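Local coordinates for DUF3256 domain-containing protein (Porphyromonas gingivalis W83, PDB 2P3P), which is of unknown function but belongs to the DUF3256 family and can bind a magnesium ion in crystals, at residues F16-P20 with R32-C36; L42-T48 with L62-I68. One frame throughout, in Å; residues are numbered along the deposited sequence.

Contact 1. Residues F16-P20 with R32-C36; sequences FLAMP and RNDLC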
loop_
_atom_site.group_PDB
_atom_site.type_symbol
_atom_site.label_atom_id
_atom_site.label_comp_id
_atom_site.label_asym_id
_atom_site.label_seq_id
_atom_site.Cartn_x
_atom_site.Cartn_y
_atom_site.Cartn_z
ATOM N N PHE A 16 -10.528 -6.223 11.953
ATOM C CA PHE A 16 -10.558 -4.780 12.167
ATOM C C PHE A 16 -11.100 -4.407 13.536
ATOM O O PHE A 16 -10.568 -3.515 14.240
ATOM C CB PHE A 16 -11.424 -4.108 11.108
ATOM C CG PHE A 16 -11.353 -2.626 11.132
ATOM C CD1 PHE A 16 -10.167 -1.983 10.901
ATOM C CD2 PHE A 16 -12.507 -1.857 11.311
ATOM C CE1 PHE A 16 -10.091 -0.600 10.873
ATOM C CE2 PHE A 16 -12.435 -0.473 11.269
ATOM C CZ PHE A 16 -11.225 0.152 11.071
ATOM N N LEU A 17 -12.178 -5.064 13.946
ATOM C CA LEU A 17 -12.787 -4.762 15.222
ATOM C C LEU A 17 -11.823 -5.144 16.380
ATOM O O LEU A 17 -11.752 -4.439 17.388
ATOM C CB LEU A 17 -14.089 -5.529 15.372
ATOM C CG LEU A 17 -15.298 -5.062 14.567
ATOM C CD1 LEU A 17 -16.404 -6.100 14.653
ATOM C CD2 LEU A 17 -15.812 -3.719 15.099
ATOM N N ALA A 18 -11.120 -6.262 16.229
ATOM C CA ALA A 18 -10.179 -6.756 17.268
ATOM C C ALA A 18 -8.719 -6.302 17.123
ATOM O O ALA A 18 -7.835 -6.742 17.872
ATOM C CB ALA A 18 -10.247 -8.277 17.329
HETATM N N MSE A 19 -8.437 -5.420 16.175
HETATM C CA MSE A 19 -7.074 -4.900 15.991
HETATM C C MSE A 19 -6.694 -4.084 17.242
HETATM O O MSE A 19 -7.463 -3.243 17.675
HETATM C CB MSE A 19 -7.048 -4.017 14.744
HETATM C CG MSE A 19 -5.694 -3.426 14.370
HETATM SE SE MSE A 19 -5.898 -2.309 12.787
HETATM C CE MSE A 19 -7.059 -0.985 13.602
ATOM N N PRO A 20 -5.535 -4.372 17.864
ATOM C CA PRO A 20 -5.132 -3.576 19.018
ATOM C C PRO A 20 -4.920 -2.113 18.581
ATOM O O PRO A 20 -4.361 -1.828 17.496
ATOM C CB PRO A 20 -3.783 -4.192 19.437
ATOM C CG PRO A 20 -3.778 -5.616 18.879
ATOM C CD PRO A 20 -4.585 -5.467 17.559
ATOM N N ARG A 32 -13.053 3.517 17.088
ATOM C CA ARG A 32 -13.155 2.457 16.092
ATOM C C ARG A 32 -14.378 1.556 16.277
ATOM O O ARG A 32 -15.141 1.306 15.324
ATOM C CB ARG A 32 -11.895 1.600 16.101
ATOM C CG ARG A 32 -11.903 0.485 15.066
ATOM C CD ARG A 32 -10.525 0.093 14.521
ATOM N NE ARG A 32 -9.455 0.171 15.519
ATOM C CZ ARG A 32 -9.107 -0.782 16.376
ATOM N NH1 ARG A 32 -9.750 -1.955 16.415
ATOM N NH2 ARG A 32 -8.112 -0.537 17.231
ATOM N N ASN A 33 -14.574 1.067 17.489
ATOM C CA ASN A 33 -15.668 0.144 17.708
ATOM C C ASN A 33 -17.018 0.890 17.699
ATOM O O ASN A 33 -18.028 0.313 17.313
ATOM C CB ASN A 33 -15.406 -0.776 18.915
ATOM C CG ASN A 33 -14.789 -2.123 18.488
ATOM O OD1 ASN A 33 -13.614 -2.193 18.078
ATOM N ND2 ASN A 33 -15.613 -3.173 18.509
ATOM N N ASP A 34 -17.020 2.187 18.016
ATOM C CA ASP A 34 -18.240 3.025 17.862
ATOM C C ASP A 34 -18.524 3.323 16.353
ATOM O O ASP A 34 -19.665 3.253 15.914
ATOM C CB ASP A 34 -18.198 4.324 18.721
ATOM C CG ASP A 34 -18.253 4.071 20.269
ATOM O OD1 ASP A 34 -18.666 2.987 20.757
ATOM O OD2 ASP A 34 -17.885 4.991 21.037
ATOM N N LEU A 35 -17.490 3.595 15.555
ATOM C CA LEU A 35 -17.635 3.749 14.089
ATOM C C LEU A 35 -18.246 2.523 13.424
ATOM O O LEU A 35 -19.128 2.611 12.578
ATOM C CB LEU A 35 -16.254 3.983 13.445
ATOM C CG LEU A 35 -16.069 3.710 11.932
ATOM C CD1 LEU A 35 -16.336 4.974 11.114
ATOM C CD2 LEU A 35 -14.639 3.219 11.646
ATOM N N CYS A 36 -17.689 1.374 13.755
ATOM C CA CYS A 36 -18.204 0.116 13.242
ATOM C C CYS A 36 -19.648 -0.153 13.690
ATOM O O CYS A 36 -20.435 -0.647 12.893
ATOM C CB CYS A 36 -17.304 -1.027 13.680
ATOM S SG CYS A 36 -15.745 -1.028 12.769
#
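Arg-32 reaches Phe-16 and Met-19 because its CG stands anti to the backbone N (chi1 -179°) and its chain then bends at chi2 (149°) and again at chi3 (35°), which lays CD over the Phe-16 ring and carries the guanidinium on to the C-terminal end of helix 11-18. The Phe-16 ring offers a face to this chain: Arg-32 CD sits 3.8 Å from the ring centroid, displaced toward the CZ side, a CH-pi contact. The guanidinium lies farther out, at most weakly attracted to the ring. Both of its terminal nitrogens converge on one carbonyl, Arg-32 NH2 to Met-19 O at 2.8 Å and, more weakly, Arg-32 NH1 to Met-19 O at 2.9 Å. NH2 approaches from above the carbonyl plane. Arg-32 NH1 also makes a weak bond to Phe-16 O at 2.8 Å. The selenomethionine side chain of Met-19 bends at chi3 and places its CE over one guanidinium face, 3.3 Å from Arg-32 NE. Cys-36 SG lies at the edge of the Phe-16 ring, 3.6 Å from Phe-16 CD2, a sulfur-aromatic contact. Leu-17 CD2 packs tightly against Cys-36 CB at 3.4 Å. Phe-16 and Leu-35 both touch Phe-61 and Leu-63 of strand 58-64, so both helices pack on the sheet. A buried arginine thus takes up carbonyls where helix 11-18 runs out, and its positive charge would probably be eased by the partial negative charge gathered at that helix end.

Contact 2. Residues L42-T48 with L62-I68; sequences LSGFTHT and LLNRNFI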
loop_
_atom_site.group_PDB
_atom_site.type_symbol
_atom_site.label_atom_id
_atom_site.label_comp_id
_atom_site.label_asym_id
_atom_site.label_seq_id
_atom_site.Cartn_x
_atom_site.Cartn_y
_atom_site.Cartn_z
ATOM N N LEU A 42 -20.048 -4.820 7.723
ATOM C CA LEU A 42 -19.438 -4.472 6.433
ATOM C C LEU A 42 -19.907 -5.400 5.316
ATOM O O LEU A 42 -19.894 -6.612 5.464
ATOM C CB LEU A 42 -17.923 -4.554 6.542
ATOM C CG LEU A 42 -17.297 -3.825 7.745
ATOM C CD1 LEU A 42 -15.787 -3.621 7.520
ATOM C CD2 LEU A 42 -18.020 -2.526 8.055
ATOM N N SER A 43 -20.302 -4.800 4.194
ATOM C CA SER A 43 -20.888 -5.542 3.075
ATOM C C SER A 43 -20.155 -5.219 1.790
ATOM O O SER A 43 -19.094 -4.593 1.798
ATOM C CB SER A 43 -22.353 -5.169 2.909
ATOM O OG SER A 43 -22.473 -3.830 2.418
ATOM N N GLY A 44 -20.751 -5.588 0.653
ATOM C CA GLY A 44 -20.185 -5.225 -0.636
ATOM C C GLY A 44 -20.360 -3.769 -1.034
ATOM O O GLY A 44 -19.783 -3.318 -2.046
ATOM N N PHE A 45 -21.166 -3.046 -0.240
ATOM C CA PHE A 45 -21.451 -1.638 -0.431
ATOM C C PHE A 45 -20.542 -0.905 0.530
ATOM O O PHE A 45 -20.719 -0.935 1.775
ATOM C CB PHE A 45 -22.905 -1.330 -0.181
ATOM C CG PHE A 45 -23.825 -2.029 -1.133
ATOM C CD1 PHE A 45 -23.950 -1.580 -2.414
ATOM C CD2 PHE A 45 -24.511 -3.169 -0.741
ATOM C CE1 PHE A 45 -24.796 -2.182 -3.269
ATOM C CE2 PHE A 45 -25.341 -3.823 -1.623
ATOM C CZ PHE A 45 -25.469 -3.341 -2.901
ATOM N N THR A 46 -19.516 -0.304 -0.058
ATOM C CA THR A 46 -18.578 0.466 0.717
ATOM C C THR A 46 -19.286 1.544 1.535
ATOM O O THR A 46 -20.133 2.315 1.001
ATOM C CB THR A 46 -17.563 1.093 -0.246
ATOM O OG1 THR A 46 -16.935 0.024 -0.979
ATOM C CG2 THR A 46 -16.565 1.947 0.504
ATOM N N HIS A 47 -18.962 1.586 2.828
ATOM C CA HIS A 47 -19.537 2.559 3.767
ATOM C C HIS A 47 -18.503 3.627 4.075
ATOM O O HIS A 47 -17.407 3.300 4.504
ATOM C CB HIS A 47 -20.013 1.877 5.044
ATOM C CG HIS A 47 -20.458 2.827 6.103
ATOM N ND1 HIS A 47 -21.662 3.490 6.024
ATOM C CD2 HIS A 47 -19.861 3.251 7.237
ATOM C CE1 HIS A 47 -21.806 4.248 7.098
ATOM N NE2 HIS A 47 -20.722 4.135 7.840
ATOM N N THR A 48 -18.858 4.892 3.778
ATOM C CA THR A 48 -17.990 6.035 4.037
ATOM C C THR A 48 -18.301 6.728 5.371
ATOM O O THR A 48 -19.453 6.997 5.706
ATOM C CB THR A 48 -18.078 7.051 2.869
ATOM O OG1 THR A 48 -19.339 7.730 2.891
ATOM C CG2 THR A 48 -17.938 6.332 1.568
ATOM N N LEU A 62 -13.211 4.175 4.334
ATOM C CA LEU A 62 -14.025 3.393 3.438
ATOM C C LEU A 62 -14.031 1.972 3.985
ATOM O O LEU A 62 -12.992 1.348 4.055
ATOM C CB LEU A 62 -13.471 3.395 2.014
ATOM C CG LEU A 62 -13.454 4.763 1.326
ATOM C CD1 LEU A 62 -12.890 4.596 -0.076
ATOM C CD2 LEU A 62 -14.836 5.389 1.297
ATOM N N LEU A 63 -15.210 1.513 4.401
ATOM C CA LEU A 63 -15.402 0.216 5.047
ATOM C C LEU A 63 -16.185 -0.716 4.117
ATOM O O LEU A 63 -17.352 -0.502 3.877
ATOM C CB LEU A 63 -16.142 0.370 6.383
ATOM C CG LEU A 63 -15.485 1.301 7.414
ATOM C CD1 LEU A 63 -16.452 1.504 8.585
ATOM C CD2 LEU A 63 -14.150 0.781 7.939
ATOM N N ASN A 64 -15.508 -1.743 3.617
ATOM C CA ASN A 64 -16.110 -2.745 2.757
ATOM C C ASN A 64 -15.744 -4.148 3.315
ATOM O O ASN A 64 -14.736 -4.314 3.980
ATOM C CB ASN A 64 -15.610 -2.497 1.308
ATOM C CG ASN A 64 -16.194 -3.463 0.287
ATOM O OD1 ASN A 64 -15.939 -4.672 0.336
ATOM N ND2 ASN A 64 -16.952 -2.924 -0.670
ATOM N N ARG A 65 -16.613 -5.129 3.061
ATOM C CA ARG A 65 -16.396 -6.510 3.531
ATOM C C ARG A 65 -15.053 -7.078 3.084
ATOM O O ARG A 65 -14.492 -7.962 3.753
ATOM C CB ARG A 65 -17.530 -7.441 3.058
ATOM C CG ARG A 65 -17.534 -8.811 3.752
ATOM C CD ARG A 65 -18.385 -9.832 3.026
ATOM N NE ARG A 65 -18.484 -11.089 3.772
ATOM C CZ ARG A 65 -19.268 -11.269 4.828
ATOM N NH1 ARG A 65 -20.070 -10.295 5.251
ATOM N NH2 ARG A 65 -19.293 -12.453 5.432
ATOM N N ASN A 66 -14.568 -6.608 1.938
ATOM C CA ASN A 66 -13.306 -7.079 1.379
ATOM C C ASN A 66 -12.126 -6.132 1.386
ATOM O O ASN A 66 -11.031 -6.543 1.010
ATOM C CB ASN A 66 -13.537 -7.614 -0.026
ATOM C CG ASN A 66 -14.469 -8.811 -0.015
ATOM O OD1 ASN A 66 -15.462 -8.832 -0.732
ATOM N ND2 ASN A 66 -14.159 -9.801 0.821
ATOM N N PHE A 67 -12.315 -4.905 1.836
ATOM C CA PHE A 67 -11.171 -3.995 2.008
ATOM C C PHE A 67 -11.580 -2.793 2.884
ATOM O O PHE A 67 -12.766 -2.403 2.923
ATOM C CB PHE A 67 -10.697 -3.493 0.635
ATOM C CG PHE A 67 -11.720 -2.618 -0.075
ATOM C CD1 PHE A 67 -11.730 -1.241 0.134
ATOM C CD2 PHE A 67 -12.637 -3.158 -0.958
ATOM C CE1 PHE A 67 -12.658 -0.441 -0.472
ATOM C CE2 PHE A 67 -13.607 -2.308 -1.585
ATOM C CZ PHE A 67 -13.591 -0.988 -1.337
ATOM N N ILE A 68 -10.601 -2.221 3.578
ATOM C CA ILE A 68 -10.762 -0.989 4.328
ATOM C C ILE A 68 -9.669 -0.014 3.843
ATOM O O ILE A 68 -8.490 -0.377 3.785
ATOM C CB ILE A 68 -10.619 -1.254 5.847
ATOM C CG1 ILE A 68 -11.826 -2.098 6.319
ATOM C CG2 ILE A 68 -10.409 0.054 6.620
ATOM C CD1 ILE A 68 -11.681 -2.655 7.658
HETATM O O HOH W 1 -19.880 -1.975 4.062
#
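His-47 and Leu-63 form a hydrogen-bonded pair at the open end of the antiparallel beta hairpin made by strands 47-52 and 58-64. His-47 N gives to Leu-63 O and Leu-63 N to His-47 O, both at 2.8 Å. The next pair, Thr-48 and Leu-62, is non-hydrogen-bonded, and its side chains run side by side. Beyond the paired strands, residues 42-46 run past the turn 64-67, and the Asn-64 side chain joins the two. Its CB lies over one face of the Phe-67 ring, toward the rim, and faces Thr-46 OG1 across the contact. With CG anti to the backbone N (chi1 -179°), the amide reaches toward residues 43-46, and Asn-64 CG comes 3.5 Å from Ser-43 O. At the tip the two amide atoms divide their work. Asn-64 OD1 accepts from Asn-66 N at 2.9 Å on a lone pair in the carbonyl plane, closing an Asx turn. Asn-64 ND2 gives a fairly straight bond, 3.0 Å long and near the amide plane, to Thr-46 OG1, and a weak one to Gly-44 O; together these bonds fix the amide's rotation. Arg-65 N bonds to Ser-43 O at an N-H...O angle of 171°, and Ser-43 OG accepts from Phe-45 N in an ST turn. Leu-42 CD2 packs on Leu-63 CB, and Ala-39 of helix 29-39 touches both His-47 and Leu-63. One water joins the loop to the strand: it accepts from Ser-43 N and donates to Phe-45 O at 2.6 Å and to Leu-63 O at 2.9 Å.

Overall arrangement
From the N terminus, helix 11-18 leads into contact 1, which closes the short loop between it and helix 29-39. The chain leaves that second helix for the loop 42-46 and strand 47-52, and contact 2 closes the following hairpin as strand 58-64 returns and turns into 67-72. The two closures are in series, neither enclosing the other, with centres about 14 Å apart. They meet where Phe-16 packs on Ile-68 and where both helices reach Leu-63. Helices 11-18 and 29-39 are thereby packed on strands 58-64 and 67-72, near the edge of the larger antiparallel sheet formed by 47-52.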